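Local coordinates for cell division control protein 45 cdc45 putative (Entamoeba histolytica, PDB 6CC2), which probably acts in DNA replication as a member of the Cdc45 family, whose eukaryotic relatives join MCM and GINS in the replicative helicase, at residues Leu262-Leu267 and Phe395-Cys400; Ser270-Arg275 and Glu290-Leu295; Ile296-Ile301 and Glu326-Phe331. All coordinates share one frame; numbering follows the deposited sequence.

Interaction 1. Residues Leu262-Leu267 and Phe395-Cys400. With EDO (1,2-ethanediol), chain K.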
# COMPACT_ATOMS: atom_id res chain seq x y z
N LEU A 262 -15.00 -0.78 -9.29
CA LEU A 262 -16.35 -1.01 -9.81
C LEU A 262 -16.49 -0.59 -11.27
O LEU A 262 -17.00 -1.36 -12.09
CB LEU A 262 -17.34 -0.25 -8.93
CG LEU A 262 -18.83 -0.31 -9.32
CD1 LEU A 262 -19.33 -1.73 -9.26
CD2 LEU A 262 -19.67 0.60 -8.44
N ARG A 263 -16.09 0.63 -11.62
CA ARG A 263 -16.27 1.10 -12.98
C ARG A 263 -15.49 0.28 -13.99
O ARG A 263 -15.82 0.28 -15.17
CB ARG A 263 -15.88 2.58 -13.08
CG ARG A 263 -16.91 3.53 -12.50
CD ARG A 263 -16.44 5.00 -12.61
NE ARG A 263 -15.24 5.19 -11.80
CZ ARG A 263 -15.24 5.36 -10.49
NH1 ARG A 263 -16.38 5.42 -9.81
NH2 ARG A 263 -14.10 5.49 -9.84
N HIS A 264 -14.47 -0.46 -13.55
CA HIS A 264 -13.60 -1.24 -14.42
C HIS A 264 -13.82 -2.73 -14.25
O HIS A 264 -12.99 -3.55 -14.66
CB HIS A 264 -12.16 -0.82 -14.13
CG HIS A 264 -12.02 0.66 -14.05
ND1 HIS A 264 -12.13 1.48 -15.16
CD2 HIS A 264 -11.89 1.49 -12.99
CE1 HIS A 264 -12.04 2.74 -14.77
NE2 HIS A 264 -11.92 2.77 -13.46
N TRP A 265 -14.94 -3.10 -13.67
CA TRP A 265 -15.23 -4.49 -13.33
C TRP A 265 -16.71 -4.72 -13.57
O TRP A 265 -17.29 -4.18 -14.53
CB TRP A 265 -14.82 -4.77 -11.89
CG TRP A 265 -14.46 -6.16 -11.55
CD1 TRP A 265 -14.62 -7.27 -12.30
CD2 TRP A 265 -13.81 -6.59 -10.34
NE1 TRP A 265 -14.13 -8.38 -11.64
CE2 TRP A 265 -13.64 -7.98 -10.42
CE3 TRP A 265 -13.37 -5.92 -9.20
CZ2 TRP A 265 -13.04 -8.72 -9.41
CZ3 TRP A 265 -12.78 -6.66 -8.20
CH2 TRP A 265 -12.62 -8.04 -8.31
N THR A 266 -17.32 -5.55 -12.72
CA THR A 266 -18.76 -5.80 -12.71
C THR A 266 -19.29 -5.53 -11.31
O THR A 266 -18.55 -5.64 -10.33
CB THR A 266 -19.12 -7.23 -13.10
OG1 THR A 266 -18.72 -8.14 -12.05
CG2 THR A 266 -18.47 -7.66 -14.42
N LEU A 267 -20.58 -5.20 -11.21
CA LEU A 267 -21.17 -5.01 -9.89
C LEU A 267 -21.01 -6.26 -9.04
O LEU A 267 -20.62 -6.19 -7.87
CB LEU A 267 -22.64 -4.65 -10.03
CG LEU A 267 -23.45 -4.68 -8.72
CD1 LEU A 267 -22.86 -3.73 -7.70
CD2 LEU A 267 -24.93 -4.36 -8.99
N PHE A 395 -3.91 -2.82 -17.83
CA PHE A 395 -3.07 -3.92 -17.35
C PHE A 395 -3.09 -3.98 -15.82
O PHE A 395 -3.15 -5.08 -15.24
CB PHE A 395 -1.65 -3.74 -17.87
CG PHE A 395 -0.72 -4.87 -17.51
CD1 PHE A 395 -0.76 -6.07 -18.21
CD2 PHE A 395 0.19 -4.74 -16.48
CE1 PHE A 395 0.09 -7.11 -17.88
CE2 PHE A 395 1.04 -5.78 -16.14
CZ PHE A 395 0.99 -6.96 -16.85
N GLY A 396 -3.02 -2.83 -15.16
CA GLY A 396 -3.09 -2.81 -13.70
C GLY A 396 -4.45 -3.25 -13.18
O GLY A 396 -4.52 -3.99 -12.20
N PHE A 397 -5.53 -2.77 -13.80
CA PHE A 397 -6.86 -3.23 -13.41
C PHE A 397 -6.95 -4.75 -13.54
O PHE A 397 -7.45 -5.43 -12.64
CB PHE A 397 -7.94 -2.59 -14.28
CG PHE A 397 -8.03 -1.08 -14.18
CD1 PHE A 397 -7.60 -0.40 -13.06
CD2 PHE A 397 -8.56 -0.35 -15.25
CE1 PHE A 397 -7.68 0.99 -13.01
CE2 PHE A 397 -8.65 1.02 -15.19
CZ PHE A 397 -8.22 1.70 -14.07
N ALA A 398 -6.44 -5.30 -14.65
CA ALA A 398 -6.56 -6.74 -14.87
C ALA A 398 -5.76 -7.52 -13.83
O ALA A 398 -6.24 -8.55 -13.32
CB ALA A 398 -6.08 -7.10 -16.27
N LYS A 399 -4.54 -7.06 -13.52
CA LYS A 399 -3.73 -7.76 -12.53
C LYS A 399 -4.40 -7.73 -11.16
O LYS A 399 -4.44 -8.75 -10.45
CB LYS A 399 -2.34 -7.14 -12.45
CG LYS A 399 -1.38 -7.92 -11.55
CD LYS A 399 0.04 -7.28 -11.55
CE LYS A 399 0.99 -8.05 -10.64
NZ LYS A 399 2.36 -7.44 -10.62
N CYS A 400 -4.95 -6.57 -10.79
CA CYS A 400 -5.63 -6.44 -9.51
C CYS A 400 -6.85 -7.36 -9.45
O CYS A 400 -7.11 -8.01 -8.44
CB CYS A 400 -6.03 -4.97 -9.30
SG CYS A 400 -6.74 -4.62 -7.72
C1 EDO K . -20.60 4.59 -8.50
O1 EDO K . -21.65 5.52 -8.80
C2 EDO K . -19.77 4.34 -9.76
O2 EDO K . -19.30 5.58 -10.30
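H264 lays its imidazole over one face of the F397 phenyl ring in an offset stack, with centroids 4.2 Å apart and planes tilted by only 19°. The overlap is displaced toward the rims: F397 CE2 lies 3.5 Å from H264 ND1, while F397 CZ sits under the CD2 side of the imidazole. H264 CB adds a CH-pi contact, standing 4.2 Å from the centroid of the F397 ring and over its face. The H264 side chain reaches across because CG lies opposite the carbonyl carbon and beside the backbone N (chi1 -46°), which turns the ring toward helix 393-417. On its other face the imidazole carries R263 CB, 4.0 Å above the ring plane, so it is sandwiched between an aliphatic carbon and a phenyl ring.

The R263 chain bends at chi3 and presents its guanidinium edge-on to a 1,2-ethanediol molecule, probably left from the crystallisation liquor; R263 NH1 donates to EDO O2 at 3.0 Å. The same guanidinium makes salt bridges to D256 and D356 and gives NE to the carbonyl of S351. H264 NE2 has weak hydrogen bonds to D356 OD2 and S351 O, and F397 also rests on A360 of helix 354-364.

The contact thus ties the turn after strand 251-257 to a helix without any hydrogen bond between the two. Faces supply dispersion and the imidazole rim handles polarity; the carboxylate of D356 would probably polarise H264, although the salt bridge to R263 would probably offset part of that charge.

Interaction 2. Residues Ser270-Arg275 and Glu290-Leu295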
# COMPACT_ATOMS: atom_id res chain seq x y z
N SER A 270 -17.17 -6.84 -8.14
CA SER A 270 -16.60 -5.75 -7.35
C SER A 270 -17.14 -5.81 -5.93
O SER A 270 -16.39 -5.70 -4.95
CB SER A 270 -16.91 -4.41 -8.01
OG SER A 270 -16.41 -3.34 -7.22
N LEU A 271 -18.45 -5.99 -5.79
CA LEU A 271 -19.04 -6.06 -4.46
C LEU A 271 -18.50 -7.24 -3.67
O LEU A 271 -18.17 -7.11 -2.49
CB LEU A 271 -20.56 -6.14 -4.57
CG LEU A 271 -21.35 -6.23 -3.27
CD1 LEU A 271 -21.05 -5.07 -2.35
CD2 LEU A 271 -22.84 -6.29 -3.59
N PHE A 272 -18.39 -8.41 -4.31
CA PHE A 272 -17.95 -9.61 -3.59
C PHE A 272 -16.51 -9.50 -3.13
O PHE A 272 -16.14 -10.12 -2.13
CB PHE A 272 -18.14 -10.84 -4.48
CG PHE A 272 -18.02 -12.15 -3.74
CD1 PHE A 272 -19.09 -12.66 -3.04
CD2 PHE A 272 -16.84 -12.85 -3.75
CE1 PHE A 272 -18.99 -13.85 -2.37
CE2 PHE A 272 -16.72 -14.06 -3.06
CZ PHE A 272 -17.80 -14.55 -2.38
N HIS A 273 -15.67 -8.73 -3.81
CA HIS A 273 -14.25 -8.64 -3.50
C HIS A 273 -13.85 -7.38 -2.74
O HIS A 273 -12.66 -7.18 -2.48
CB HIS A 273 -13.44 -8.76 -4.79
CG HIS A 273 -13.56 -10.11 -5.42
ND1 HIS A 273 -14.61 -10.46 -6.24
CD2 HIS A 273 -12.78 -11.22 -5.32
CE1 HIS A 273 -14.46 -11.72 -6.63
NE2 HIS A 273 -13.37 -12.20 -6.07
N THR A 274 -14.80 -6.53 -2.37
CA THR A 274 -14.52 -5.37 -1.53
C THR A 274 -14.53 -5.85 -0.07
O THR A 274 -15.58 -6.18 0.48
CB THR A 274 -15.52 -4.26 -1.78
OG1 THR A 274 -15.45 -3.87 -3.17
CG2 THR A 274 -15.22 -3.06 -0.90
N ARG A 275 -13.34 -5.90 0.54
CA ARG A 275 -13.15 -6.73 1.71
C ARG A 275 -13.99 -6.28 2.90
O ARG A 275 -14.55 -7.12 3.61
CB ARG A 275 -11.66 -6.76 2.08
CG ARG A 275 -10.85 -7.34 0.95
CD ARG A 275 -9.37 -7.42 1.25
NE ARG A 275 -8.66 -7.80 0.03
CZ ARG A 275 -7.33 -7.91 -0.07
NH1 ARG A 275 -6.56 -7.65 0.98
NH2 ARG A 275 -6.79 -8.25 -1.23
N GLU A 290 -24.37 -18.44 -2.20
CA GLU A 290 -25.82 -18.51 -2.18
C GLU A 290 -26.42 -17.31 -1.47
O GLU A 290 -27.39 -16.72 -1.96
CB GLU A 290 -26.29 -19.81 -1.52
CG GLU A 290 -25.91 -21.07 -2.28
CD GLU A 290 -26.61 -22.31 -1.74
OE1 GLU A 290 -27.23 -22.23 -0.66
OE2 GLU A 290 -26.54 -23.36 -2.40
N LYS A 291 -25.84 -16.93 -0.33
CA LYS A 291 -26.31 -15.73 0.37
C LYS A 291 -26.10 -14.49 -0.49
O LYS A 291 -26.92 -13.57 -0.48
CB LYS A 291 -25.58 -15.59 1.70
CG LYS A 291 -26.14 -14.49 2.59
CD LYS A 291 -25.37 -14.39 3.91
CE LYS A 291 -26.18 -13.66 4.97
NZ LYS A 291 -26.74 -12.36 4.49
N PHE A 292 -24.99 -14.44 -1.23
CA PHE A 292 -24.70 -13.29 -2.08
C PHE A 292 -25.76 -13.16 -3.17
O PHE A 292 -26.31 -12.07 -3.39
CB PHE A 292 -23.31 -13.43 -2.69
CG PHE A 292 -22.87 -12.22 -3.46
CD1 PHE A 292 -22.92 -10.96 -2.90
CD2 PHE A 292 -22.36 -12.35 -4.74
CE1 PHE A 292 -22.50 -9.86 -3.59
CE2 PHE A 292 -21.96 -11.25 -5.45
CZ PHE A 292 -22.02 -10.00 -4.87
N ASP A 293 -26.04 -14.26 -3.87
CA ASP A 293 -27.06 -14.23 -4.92
C ASP A 293 -28.41 -13.78 -4.38
O ASP A 293 -29.17 -13.10 -5.09
CB ASP A 293 -27.16 -15.60 -5.59
CG ASP A 293 -25.97 -15.89 -6.50
OD1 ASP A 293 -25.08 -15.02 -6.64
OD2 ASP A 293 -25.91 -16.99 -7.09
N VAL A 294 -28.72 -14.14 -3.13
CA VAL A 294 -29.96 -13.68 -2.51
C VAL A 294 -29.92 -12.17 -2.32
O VAL A 294 -30.93 -11.48 -2.50
CB VAL A 294 -30.20 -14.41 -1.17
CG1 VAL A 294 -31.20 -13.67 -0.34
CG2 VAL A 294 -30.65 -15.84 -1.44
N LEU A 295 -28.77 -11.63 -1.93
CA LEU A 295 -28.62 -10.19 -1.79
C LEU A 295 -28.83 -9.49 -3.14
O LEU A 295 -29.52 -8.47 -3.21
CB LEU A 295 -27.24 -9.87 -1.23
CG LEU A 295 -26.88 -8.43 -0.86
CD1 LEU A 295 -26.59 -7.57 -2.08
CD2 LEU A 295 -27.98 -7.81 -0.00
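F272 and F292 both place CG opposite their own backbone N (chi1 -167° and -173°), and L271 does the same, so that two aromatic rings and a leucine converge between helices 267-273 and 288-298. The motif is an inclined edge-to-face aromatic pair set in helix-helix packing: an edge of F272 is directed toward the face of F292, with ring centroids 5.2 Å apart and planes inclined at 59°. F272 CD1 does the touching, lying 3.7 Å from F292 CD2 and displaced from the ring centre toward the rim. Farther along the same ring, F272 CB sits 4.0 Å from F292 CZ, so the F292 ring rests against the CB of F272 as well as the near edge of its ring, at CD1.

L271 comes from another direction. Its CD2 methyl meets the F292 rim near the ring plane, 3.6 Å from F292 CE1. The same methyl also reaches L295 CD1 at 4.2 Å, one helical turn beyond F292. Face and edge of F292 are therefore held by neighbouring residues of one helix, through apolar contact alone.

Other residues extend the cluster: W284 meets F272 edge-to-face and donates NE1 to the F272 carbonyl, V408 and I412 of helix 393-417 touch F272, and Y268 meets the F292 ring.

In the residues that follow, the T274 hydroxyl turns back toward S270: T274 OG1 donates to S270 O at 2.7 Å, approaching from above the carbonyl plane, and accepts the backbone N-H of M260.

Interaction 3. Residues Ile296-Ile301 and Glu326-Phe331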
# COMPACT_ATOMS: atom_id res chain seq x y z
N ILE A 296 -28.23 -10.02 -4.20
CA ILE A 296 -28.36 -9.40 -5.51
C ILE A 296 -29.83 -9.38 -5.93
O ILE A 296 -30.33 -8.38 -6.46
CB ILE A 296 -27.50 -10.12 -6.54
CG1 ILE A 296 -26.01 -10.09 -6.16
CG2 ILE A 296 -27.69 -9.48 -7.93
CD1 ILE A 296 -25.44 -8.69 -6.00
N ALA A 297 -30.54 -10.48 -5.69
CA ALA A 297 -31.96 -10.55 -6.00
C ALA A 297 -32.77 -9.58 -5.15
O ALA A 297 -33.76 -9.00 -5.64
CB ALA A 297 -32.46 -11.98 -5.81
N ASP A 298 -32.37 -9.37 -3.90
CA ASP A 298 -33.04 -8.41 -3.05
C ASP A 298 -32.98 -7.00 -3.62
O ASP A 298 -33.86 -6.18 -3.34
CB ASP A 298 -32.42 -8.42 -1.65
CG ASP A 298 -33.25 -7.66 -0.63
OD1 ASP A 298 -34.18 -8.26 -0.05
OD2 ASP A 298 -32.99 -6.45 -0.42
N MSE A 299 -31.93 -6.68 -4.38
CA MSE A 299 -31.81 -5.36 -4.99
C MSE A 299 -32.68 -5.23 -6.24
O MSE A 299 -32.84 -4.14 -6.78
CB MSE A 299 -30.35 -5.08 -5.35
CG MSE A 299 -29.45 -5.02 -4.15
SE MSE A 299 -27.67 -4.40 -4.63
CE MSE A 299 -27.18 -5.81 -5.81
N GLY A 300 -33.25 -6.35 -6.67
CA GLY A 300 -34.04 -6.38 -7.88
C GLY A 300 -33.22 -6.33 -9.15
O GLY A 300 -33.73 -5.90 -10.19
N ILE A 301 -31.97 -6.77 -9.09
CA ILE A 301 -31.08 -6.75 -10.25
C ILE A 301 -30.85 -8.19 -10.71
O ILE A 301 -30.34 -9.01 -9.93
CB ILE A 301 -29.74 -6.08 -9.90
CG1 ILE A 301 -29.99 -4.64 -9.44
CG2 ILE A 301 -28.80 -6.11 -11.10
CD1 ILE A 301 -28.75 -3.96 -8.86
N GLU A 326 -27.26 2.32 -0.31
CA GLU A 326 -27.43 3.37 0.69
C GLU A 326 -28.13 2.81 1.93
O GLU A 326 -27.66 3.01 3.05
CB GLU A 326 -28.21 4.54 0.10
CG GLU A 326 -27.40 5.39 -0.88
CD GLU A 326 -28.18 6.56 -1.43
OE1 GLU A 326 -29.33 6.78 -0.99
OE2 GLU A 326 -27.65 7.27 -2.31
N GLY A 327 -29.24 2.09 1.73
CA GLY A 327 -29.94 1.49 2.85
C GLY A 327 -29.11 0.42 3.54
O GLY A 327 -28.99 0.40 4.77
N TYR A 328 -28.52 -0.49 2.76
CA TYR A 328 -27.69 -1.53 3.36
C TYR A 328 -26.57 -0.92 4.20
O TYR A 328 -26.21 -1.44 5.26
CB TYR A 328 -27.07 -2.43 2.28
CG TYR A 328 -28.06 -3.22 1.46
CD1 TYR A 328 -29.30 -3.58 1.96
CD2 TYR A 328 -27.73 -3.63 0.17
CE1 TYR A 328 -30.20 -4.32 1.19
CE2 TYR A 328 -28.60 -4.36 -0.59
CZ TYR A 328 -29.84 -4.70 -0.08
OH TYR A 328 -30.70 -5.43 -0.87
N SER A 329 -26.03 0.21 3.76
CA SER A 329 -24.87 0.80 4.44
C SER A 329 -25.25 1.28 5.83
O SER A 329 -24.41 1.27 6.74
CB SER A 329 -24.28 1.95 3.62
OG SER A 329 -25.14 3.07 3.66
N LYS A 330 -26.50 1.70 6.02
CA LYS A 330 -26.94 2.11 7.35
C LYS A 330 -27.27 0.90 8.21
O LYS A 330 -26.99 0.89 9.41
CB LYS A 330 -28.16 3.04 7.23
CG LYS A 330 -27.85 4.38 6.61
CD LYS A 330 -29.11 5.23 6.40
CE LYS A 330 -29.92 4.75 5.20
NZ LYS A 330 -31.15 5.57 4.99
N PHE A 331 -27.85 -0.14 7.61
CA PHE A 331 -28.23 -1.33 8.37
C PHE A 331 -26.99 -2.10 8.84
O PHE A 331 -26.92 -2.51 10.00
CB PHE A 331 -29.12 -2.22 7.51
CG PHE A 331 -29.75 -3.37 8.25
CD1 PHE A 331 -29.04 -4.54 8.45
CD2 PHE A 331 -31.05 -3.28 8.72
CE1 PHE A 331 -29.61 -5.60 9.14
CE2 PHE A 331 -31.62 -4.34 9.40
CZ PHE A 331 -30.90 -5.51 9.60
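Y328 OH donates to D298 OD2 over just 2.5 Å, a very short hydrogen bond between a phenol and a carboxylate. The phenol approaches on the anti side of the carboxylate, 19° out of its plane, instead of on the more usual syn side. Seen from the tyrosine, OD2 lies at the ring edge and in the ring plane, but the carboxylate itself is turned 42° against that ring. D298 can extend this far because its CG is set opposite the backbone N (chi1 -168°), carrying the acid away from helix 288-298 and toward helix 315-331. K324 forms a long, weak ion pair with the same OD2; its charge would probably help keep the aspartate ionised.

M299, a selenomethionine in the crystal, packs at the CE2 side of the phenol. Its CG approaches Y328 OH at 3.5 Å and Y328 CE2 at 3.7 Å. With chi2 extended, SE runs on past the ring edge, 5.5 Å from the Y328 centroid, as a Met-aromatic contact; the bend at chi3 turns only the terminal CE. The phenol end is thus flanked by a carboxylate at CE1 and a methylene at CE2.

Both residues lie toward the C-terminal end of helix 288-298; G300, with positive phi, follows in a Schellman motif: G300 N bonds to A297 O at 2.9 Å, and I301 N makes a weak bond back to I296 O. The chain then turns away, and I301 packs on M317 and F321, nearer the start of the helix that carries Y328.

Beyond the tyrosine, S329 OG folds back along its own helix and donates to E326 O at 2.6 Å, while F334 lies against the side chains of both Y328 and S329.

In the fold
Following the chain from its N terminus, 262-267 comes first, and interaction 1 closes the longest loop when helix 393-417 meets it, with 127 residues between. Interactions 2 and 3 are both nested inside that loop and follow one another in series. Interaction 2 closes a short loop from helix 267-273 to helix 288-298; interaction 3 begins on the end of that shared helix and closes on helix 315-331. Their centres are about 11 Å apart, and L295 packs on Y328 between them. W265 on H273 joins interactions 1 and 2, and L267 on I301 joins 1 and 3, tying this outlying helical group to helix 393-417.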